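Local coordinates for probable ABC transporter extracellular-binding protein yckB (Bacillus subtilis, PDB 2IEE) that probably serves as the extracellular solute-binding lipoprotein of an ABC transport system, capturing a substrate outside the cell for uptake, at residues 114-119 with 174-179; 165-170 with 192-197. One frame throughout, in Å; residues are numbered along the deposited sequence.

Contact 1: 114-119 with 174-179; sequences AIVRKD and TDVILN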
ATOM      1  N   ALA A 114      -3.292 -11.705   8.796  1.00 11.82           N
ATOM      2  CA  ALA A 114      -2.237 -12.551   9.325  1.00 12.61           C
ATOM      3  C   ALA A 114      -2.067 -13.817   8.501  1.00 11.52           C
ATOM      4  O   ALA A 114      -3.043 -14.443   8.090  1.00 13.61           O
ATOM      5  CB  ALA A 114      -2.551 -12.928  10.771  1.00 13.05           C
ATOM      6  N   ILE A 115      -0.821 -14.184   8.248  1.00 12.76           N
ATOM      7  CA  ILE A 115      -0.539 -15.410   7.532  1.00 12.30           C
ATOM      8  C   ILE A 115      -0.123 -16.399   8.610  1.00 12.07           C
ATOM      9  O   ILE A 115       0.743 -16.109   9.435  1.00 12.42           O
ATOM     10  CB  ILE A 115       0.591 -15.235   6.509  1.00 11.45           C
ATOM     11  CG1 ILE A 115       0.010 -14.709   5.197  1.00 10.60           C
ATOM     12  CG2 ILE A 115       1.311 -16.565   6.284  1.00  9.65           C
ATOM     13  CD1 ILE A 115       1.062 -14.403   4.148  1.00 12.69           C
ATOM     14  N   VAL A 116      -0.774 -17.554   8.610  1.00 12.25           N
ATOM     15  CA  VAL A 116      -0.508 -18.606   9.583  1.00 10.29           C
ATOM     16  C   VAL A 116      -0.404 -19.915   8.806  1.00 12.81           C
ATOM     17  O   VAL A 116      -0.523 -19.910   7.582  1.00 12.19           O
ATOM     18  CB  VAL A 116      -1.666 -18.699  10.608  1.00 10.01           C
ATOM     19  CG1 VAL A 116      -1.747 -17.409  11.425  1.00  9.24           C
ATOM     20  CG2 VAL A 116      -2.995 -18.927   9.884  1.00 12.18           C
ATOM     21  N   ARG A 117      -0.170 -21.027   9.500  1.00 12.45           N
ATOM     22  CA  ARG A 117      -0.084 -22.317   8.825  1.00 12.05           C
ATOM     23  C   ARG A 117      -1.444 -22.727   8.269  1.00 11.28           C
ATOM     24  O   ARG A 117      -2.476 -22.469   8.881  1.00  9.64           O
ATOM     25  CB  ARG A 117       0.422 -23.399   9.785  1.00 11.17           C
ATOM     26  CG  ARG A 117       1.933 -23.412   9.954  1.00 12.02           C
ATOM     27  CD  ARG A 117       2.361 -24.471  10.955  1.00 10.12           C
ATOM     28  NE  ARG A 117       2.074 -24.073  12.330  1.00  8.13           N
ATOM     29  CZ  ARG A 117       2.703 -23.083  12.964  1.00 12.43           C
ATOM     30  NH1 ARG A 117       3.650 -22.388  12.342  1.00  9.33           N
ATOM     31  NH2 ARG A 117       2.400 -22.799  14.225  1.00  9.67           N
ATOM     32  N   LYS A 118      -1.439 -23.365   7.101  1.00 12.25           N
ATOM     33  CA  LYS A 118      -2.679 -23.812   6.477  1.00 11.90           C
ATOM     34  C   LYS A 118      -3.296 -25.000   7.216  1.00 12.83           C
ATOM     35  O   LYS A 118      -4.522 -25.096   7.326  1.00 10.56           O
ATOM     36  CB  LYS A 118      -2.436 -24.200   5.012  1.00 13.13           C
ATOM     37  CG  LYS A 118      -3.713 -24.637   4.272  1.00 15.65           C
ATOM     38  CD  LYS A 118      -3.422 -25.140   2.863  1.00 16.53           C
ATOM     39  CE  LYS A 118      -2.835 -24.043   1.985  1.00 19.85           C
ATOM     40  NZ  LYS A 118      -2.442 -24.563   0.648  1.00 19.95           N
ATOM     41  N   ASP A 119      -2.456 -25.897   7.734  1.00 13.26           N
ATOM     42  CA  ASP A 119      -2.967 -27.078   8.428  1.00 13.87           C
ATOM     43  C   ASP A 119      -3.580 -26.855   9.811  1.00 13.69           C
ATOM     44  O   ASP A 119      -4.569 -27.498  10.142  1.00 11.21           O
ATOM     45  CB  ASP A 119      -1.891 -28.169   8.511  1.00 14.90           C
ATOM     46  CG  ASP A 119      -0.653 -27.729   9.261  1.00 18.20           C
ATOM     47  OD1 ASP A 119      -0.594 -26.575   9.742  1.00 20.23           O
ATOM     48  OD2 ASP A 119       0.277 -28.552   9.372  1.00 19.37           O
ATOM     49  N   THR A 174       8.301 -20.398  13.027  1.00 12.54           N
ATOM     50  CA  THR A 174       7.623 -19.185  13.477  1.00 10.14           C
ATOM     51  C   THR A 174       6.134 -19.509  13.393  1.00 12.13           C
ATOM     52  O   THR A 174       5.756 -20.571  12.887  1.00 10.63           O
ATOM     53  CB  THR A 174       7.921 -17.959  12.596  1.00 12.14           C
ATOM     54  OG1 THR A 174       7.648 -18.272  11.222  1.00 12.65           O
ATOM     55  CG2 THR A 174       9.379 -17.509  12.780  1.00  8.30           C
ATOM     56  N   ASP A 175       5.283 -18.606  13.870  1.00 12.17           N
ATOM     57  CA  ASP A 175       3.848 -18.873  13.861  1.00 11.69           C
ATOM     58  C   ASP A 175       2.972 -17.973  13.011  1.00 12.92           C
ATOM     59  O   ASP A 175       2.013 -18.435  12.390  1.00 12.16           O
ATOM     60  CB  ASP A 175       3.299 -18.812  15.280  1.00 12.23           C
ATOM     61  CG  ASP A 175       3.952 -19.806  16.195  1.00 11.96           C
ATOM     62  OD1 ASP A 175       3.958 -21.000  15.844  1.00 11.44           O
ATOM     63  OD2 ASP A 175       4.444 -19.393  17.267  1.00 14.79           O
ATOM     64  N   VAL A 176       3.294 -16.687  12.980  1.00 11.59           N
ATOM     65  CA  VAL A 176       2.450 -15.756  12.265  1.00 11.64           C
ATOM     66  C   VAL A 176       3.198 -14.565  11.689  1.00 12.54           C
ATOM     67  O   VAL A 176       4.240 -14.157  12.207  1.00 12.38           O
ATOM     68  CB  VAL A 176       1.357 -15.256  13.235  1.00 11.61           C
ATOM     69  CG1 VAL A 176       2.018 -14.531  14.397  1.00 12.35           C
ATOM     70  CG2 VAL A 176       0.357 -14.350  12.523  1.00 10.87           C
ATOM     71  N   ILE A 177       2.656 -14.027  10.599  1.00 14.34           N
ATOM     72  CA  ILE A 177       3.202 -12.846   9.936  1.00 12.73           C
ATOM     73  C   ILE A 177       2.041 -11.870   9.796  1.00 13.98           C
ATOM     74  O   ILE A 177       1.003 -12.216   9.232  1.00 12.98           O
ATOM     75  CB  ILE A 177       3.703 -13.127   8.505  1.00 14.52           C
ATOM     76  CG1 ILE A 177       4.758 -14.226   8.512  1.00 14.37           C
ATOM     77  CG2 ILE A 177       4.311 -11.843   7.907  1.00  8.83           C
ATOM     78  CD1 ILE A 177       5.960 -13.880   9.328  1.00 21.09           C
ATOM     79  N   LEU A 178       2.220 -10.658  10.308  1.00 13.50           N
ATOM     80  CA  LEU A 178       1.189  -9.627  10.215  1.00 14.09           C
ATOM     81  C   LEU A 178       1.579  -8.645   9.111  1.00 12.92           C
ATOM     82  O   LEU A 178       2.693  -8.126   9.108  1.00 12.01           O
ATOM     83  CB  LEU A 178       1.070  -8.885  11.549  1.00 15.57           C
ATOM     84  CG  LEU A 178      -0.157  -9.162  12.428  1.00 18.70           C
ATOM     85  CD1 LEU A 178      -0.454 -10.651  12.475  1.00 17.24           C
ATOM     86  CD2 LEU A 178       0.083  -8.599  13.825  1.00 15.77           C
ATOM     87  N   ASN A 179       0.677  -8.401   8.164  1.00 11.85           N
ATOM     88  CA  ASN A 179       0.976  -7.476   7.075  1.00 12.54           C
ATOM     89  C   ASN A 179      -0.319  -7.079   6.373  1.00 11.32           C
ATOM     90  O   ASN A 179      -1.398  -7.533   6.751  1.00 12.59           O
ATOM     91  CB  ASN A 179       1.936  -8.139   6.074  1.00 12.18           C
ATOM     92  CG  ASN A 179       2.725  -7.122   5.249  1.00 14.55           C
ATOM     93  OD1 ASN A 179       2.491  -5.915   5.332  1.00 14.91           O
ATOM     94  ND2 ASN A 179       3.663  -7.615   4.450  1.00 12.23           N
TER
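NH1 of Arg-117 donates to the main-chain O of Thr-174 at 2.8 Å, and the same nitrogen also bonds to the O of Val-169 near the C-terminal end of helix 162-171. NH2 forms a salt bridge with OD1 of Asp-175 at 2.9 Å, with a nearly straight N-H...O angle of 166°. Both acceptors lie at the guanidinium edge, close to its plane. The carboxylate is turned 69° from that plane and is met on its anti side. A bend at chi3 (-75°) curls the arginine chain back toward 174-175. NE pairs with Asp-120, and OD2 of Asp-175 takes the backbone N of Lys-134, so each carboxylate oxygen of Asp-175 has its own donor. With an alanine here in place of Arg-117, OD1 of Asp-175 would probably lose its cationic mate, and the carbonyls of Thr-174 and Val-169 would lose the donor they share.

Beyond this clasp the chains run as antiparallel neighbours in the mixed sheet of one lobe of a family 3 solute-binding protein. Ile-115 and Ile-177 form a hydrogen-bonded pair: N of Ile-115 reaches O of Ile-177 at 2.9 Å, and N of Ile-177 reaches O of Ile-115 at 3.1 Å. Ala-114 and Leu-178 form the next, non-hydrogen-bonded pair. CD1 of Leu-178 rests 3.5 Å from CB of Ala-114, and CG2 of Val-176 meets that methyl at 3.7 Å. Val-116 lies alongside Val-176, pointing the same way, with CG1 3.9 Å from CG2 of Val-176. Helix 142-149 packs against Leu-178, while Ile-115 and Ile-177 face helix 162-171.

Contact 2: 165-170 with 192-197; sequences YLKDVA and PDLNIT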
ATOM      1  N   TYR A 165      10.673 -16.024   5.268  1.00 23.18           N
ATOM      2  CA  TYR A 165       9.674 -15.750   6.292  1.00 22.31           C
ATOM      3  C   TYR A 165       8.509 -16.730   6.181  1.00 19.11           C
ATOM      4  O   TYR A 165       8.075 -17.314   7.168  1.00 17.70           O
ATOM      5  CB  TYR A 165       9.130 -14.328   6.145  1.00 24.06           C
ATOM      6  CG  TYR A 165      10.050 -13.230   6.626  1.00 27.35           C
ATOM      7  CD1 TYR A 165      10.391 -13.118   7.969  1.00 27.83           C
ATOM      8  CD2 TYR A 165      10.531 -12.265   5.745  1.00 30.66           C
ATOM      9  CE1 TYR A 165      11.183 -12.068   8.425  1.00 29.82           C
ATOM     10  CE2 TYR A 165      11.327 -11.210   6.191  1.00 31.73           C
ATOM     11  CZ  TYR A 165      11.643 -11.118   7.534  1.00 30.95           C
ATOM     12  OH  TYR A 165      12.395 -10.062   7.984  1.00 31.64           O
ATOM     13  N   LEU A 166       8.010 -16.909   4.965  1.00 17.92           N
ATOM     14  CA  LEU A 166       6.876 -17.791   4.727  1.00 17.25           C
ATOM     15  C   LEU A 166       7.166 -19.261   5.046  1.00 16.86           C
ATOM     16  O   LEU A 166       6.333 -19.940   5.645  1.00 16.16           O
ATOM     17  CB  LEU A 166       6.407 -17.638   3.276  1.00 16.18           C
ATOM     18  CG  LEU A 166       5.972 -16.216   2.887  1.00 19.61           C
ATOM     19  CD1 LEU A 166       5.822 -16.123   1.374  1.00 17.17           C
ATOM     20  CD2 LEU A 166       4.653 -15.858   3.581  1.00 19.15           C
ATOM     21  N   LYS A 167       8.341 -19.749   4.657  1.00 17.21           N
ATOM     22  CA  LYS A 167       8.689 -21.144   4.920  1.00 16.78           C
ATOM     23  C   LYS A 167       8.838 -21.450   6.403  1.00 14.34           C
ATOM     24  O   LYS A 167       8.535 -22.558   6.842  1.00 15.03           O
ATOM     25  CB  LYS A 167       9.981 -21.533   4.190  1.00 18.84           C
ATOM     26  CG  LYS A 167       9.843 -21.536   2.684  1.00 25.09           C
ATOM     27  CD  LYS A 167      11.019 -22.225   2.018  1.00 31.62           C
ATOM     28  CE  LYS A 167      10.929 -22.110   0.502  1.00 35.03           C
ATOM     29  NZ  LYS A 167       9.629 -22.621  -0.031  1.00 38.40           N
ATOM     30  N   ASP A 168       9.304 -20.471   7.174  1.00 15.20           N
ATOM     31  CA  ASP A 168       9.472 -20.662   8.608  1.00 13.86           C
ATOM     32  C   ASP A 168       8.112 -20.794   9.278  1.00 14.14           C
ATOM     33  O   ASP A 168       7.979 -21.442  10.318  1.00 14.16           O
ATOM     34  CB  ASP A 168      10.262 -19.497   9.220  1.00 16.68           C
ATOM     35  CG  ASP A 168      11.704 -19.456   8.737  1.00 17.22           C
ATOM     36  OD1 ASP A 168      12.277 -20.539   8.483  1.00 17.16           O
ATOM     37  OD2 ASP A 168      12.263 -18.349   8.617  1.00 19.37           O
ATOM     38  N   VAL A 169       7.102 -20.162   8.692  1.00 14.74           N
ATOM     39  CA  VAL A 169       5.760 -20.273   9.238  1.00 14.41           C
ATOM     40  C   VAL A 169       5.308 -21.697   8.929  1.00 14.35           C
ATOM     41  O   VAL A 169       4.870 -22.433   9.818  1.00 14.45           O
ATOM     42  CB  VAL A 169       4.776 -19.300   8.569  1.00 13.80           C
ATOM     43  CG1 VAL A 169       3.344 -19.646   8.991  1.00 11.69           C
ATOM     44  CG2 VAL A 169       5.105 -17.875   8.956  1.00 11.78           C
ATOM     45  N   ALA A 170       5.436 -22.071   7.660  1.00 14.10           N
ATOM     46  CA  ALA A 170       5.054 -23.401   7.193  1.00 17.27           C
ATOM     47  C   ALA A 170       5.790 -24.488   7.968  1.00 16.78           C
ATOM     48  O   ALA A 170       5.219 -25.517   8.300  1.00 18.11           O
ATOM     49  CB  ALA A 170       5.358 -23.539   5.700  1.00 14.53           C
ATOM     50  N   PRO A 192       1.783 -21.247  -3.710  1.00 24.47           N
ATOM     51  CA  PRO A 192       0.535 -21.998  -3.530  1.00 25.01           C
ATOM     52  C   PRO A 192       0.656 -23.405  -2.946  1.00 25.30           C
ATOM     53  O   PRO A 192      -0.349 -24.009  -2.562  1.00 25.28           O
ATOM     54  CB  PRO A 192      -0.060 -22.005  -4.936  1.00 25.82           C
ATOM     55  CG  PRO A 192       1.165 -22.086  -5.804  1.00 24.94           C
ATOM     56  CD  PRO A 192       2.105 -21.099  -5.145  1.00 23.60           C
ATOM     57  N   ASP A 193       1.877 -23.916  -2.855  1.00 24.68           N
ATOM     58  CA  ASP A 193       2.109 -25.259  -2.330  1.00 26.19           C
ATOM     59  C   ASP A 193       2.637 -25.261  -0.897  1.00 24.42           C
ATOM     60  O   ASP A 193       2.755 -26.319  -0.278  1.00 24.67           O
ATOM     61  CB  ASP A 193       3.113 -25.977  -3.226  1.00 29.31           C
ATOM     62  CG  ASP A 193       4.453 -25.264  -3.272  1.00 34.27           C
ATOM     63  OD1 ASP A 193       4.458 -24.012  -3.348  1.00 34.62           O
ATOM     64  OD2 ASP A 193       5.495 -25.953  -3.240  1.00 38.12           O
ATOM     65  N   LEU A 194       2.952 -24.079  -0.381  1.00 21.19           N
ATOM     66  CA  LEU A 194       3.500 -23.942   0.965  1.00 19.80           C
ATOM     67  C   LEU A 194       2.405 -24.053   2.019  1.00 18.35           C
ATOM     68  O   LEU A 194       1.247 -23.724   1.756  1.00 17.10           O
ATOM     69  CB  LEU A 194       4.213 -22.594   1.079  1.00 19.05           C
ATOM     70  CG  LEU A 194       5.551 -22.514   1.811  1.00 20.81           C
ATOM     71  CD1 LEU A 194       6.482 -23.651   1.370  1.00 21.85           C
ATOM     72  CD2 LEU A 194       6.182 -21.165   1.517  1.00 19.76           C
ATOM     73  N   ASN A 195       2.763 -24.523   3.209  1.00 17.41           N
ATOM     74  CA  ASN A 195       1.784 -24.662   4.280  1.00 16.46           C
ATOM     75  C   ASN A 195       1.513 -23.328   4.964  1.00 16.25           C
ATOM     76  O   ASN A 195       1.847 -23.137   6.129  1.00 17.03           O
ATOM     77  CB  ASN A 195       2.246 -25.694   5.310  1.00 17.31           C
ATOM     78  CG  ASN A 195       1.293 -25.803   6.492  1.00 17.24           C
ATOM     79  OD1 ASN A 195       0.075 -25.719   6.334  1.00 19.18           O
ATOM     80  ND2 ASN A 195       1.846 -26.004   7.678  1.00 14.80           N
ATOM     81  N   ILE A 196       0.911 -22.408   4.217  1.00 15.20           N
ATOM     82  CA  ILE A 196       0.568 -21.088   4.726  1.00 16.44           C
ATOM     83  C   ILE A 196      -0.768 -20.660   4.135  1.00 15.35           C
ATOM     84  O   ILE A 196      -1.199 -21.163   3.098  1.00 15.93           O
ATOM     85  CB  ILE A 196       1.611 -20.011   4.325  1.00 17.83           C
ATOM     86  CG1 ILE A 196       1.636 -19.858   2.801  1.00 16.78           C
ATOM     87  CG2 ILE A 196       2.984 -20.378   4.866  1.00 16.76           C
ATOM     88  CD1 ILE A 196       2.530 -18.732   2.303  1.00 18.01           C
ATOM     89  N   THR A 197      -1.420 -19.721   4.800  1.00 14.23           N
ATOM     90  CA  THR A 197      -2.691 -19.204   4.327  1.00 12.44           C
ATOM     91  C   THR A 197      -2.965 -17.941   5.120  1.00 12.04           C
ATOM     92  O   THR A 197      -2.310 -17.683   6.129  1.00 13.90           O
ATOM     93  CB  THR A 197      -3.838 -20.206   4.574  1.00 11.16           C
ATOM     94  OG1 THR A 197      -5.057 -19.687   4.025  1.00  8.44           O
ATOM     95  CG2 THR A 197      -4.020 -20.437   6.071  1.00 12.14           C
TER
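Leu-194 lays its two methyls over the helix between Leu-166 and Lys-167. Its CD2 lies 3.9 Å from CB of Leu-166. Its CD1 lies 3.6 Å from NZ of Lys-167, and the lysine chain crosses the leucine at about a right angle. The lysine CB points away from the loop, but a bend at chi4 (-55°) brings its end back over the leucine. This is a contact of the ammonium with a methyl, not a polar bond; the charge has a long, weak ion pair with Glu-163.

Ala-170 sits at the centre. Its CB lies 3.8 Å from CB of Asn-195 and also touches CG of Leu-194 and CG2 of Ile-196. The small side chain lets the loop backbone come close, and CA of Ala-170 makes a CA-H...O contact with O of Asn-195 at 3.4 Å. The CB of Ile-196 points toward the helix, and its CG2 lies 3.5 Å from the main-chain O of Leu-166. With chi1 at 63°, the CG1 branch of Ile-196 stands between the backbone N and the carbonyl carbon and carries CD1 to within 3.8 Å of CD2 of Leu-166. Ile-115 and Leu-188 continue this apolar layer.

The loop joins helix 181-190 to strand 197-214, and here it covers one side of helix 162-171. Asn-195 is the centre of an inverse gamma turn. Its ND2 makes a weak hydrogen bond to O of Ala-170 at 3.5 Å. Its OD1 has a stronger partner in the backbone N of Asp-119. The attachment of loop to helix therefore depends mainly on aliphatic packing, with one weak amide bond across it, while the firmer polar hold of Asn-195 is on the chain after strand 108-116.

How the contacts relate
The two contacts lie in the same lobe, on one side of the chain's centre, with their centres about 8 Å apart. Along the chain their segments alternate: 114-119, 165-170, 174-179, then 192-197. Helix 162-171 of contact 2 leads through a short connection into strand 176-180 of contact 1, and the loop 192-197 leads into strand 197-214. That strand is the other neighbour of strand 108-116 in the mixed sheet. Helix 162-171 and the loop pack, with helix 181-190, on the side of the sheet that carries Ile-115. Two hydrogen bonds tie the contacts together. Strands, helix and loop thus pack as one unit of this lobe, with contact centres about 20 and 22 Å from the centre of the chain.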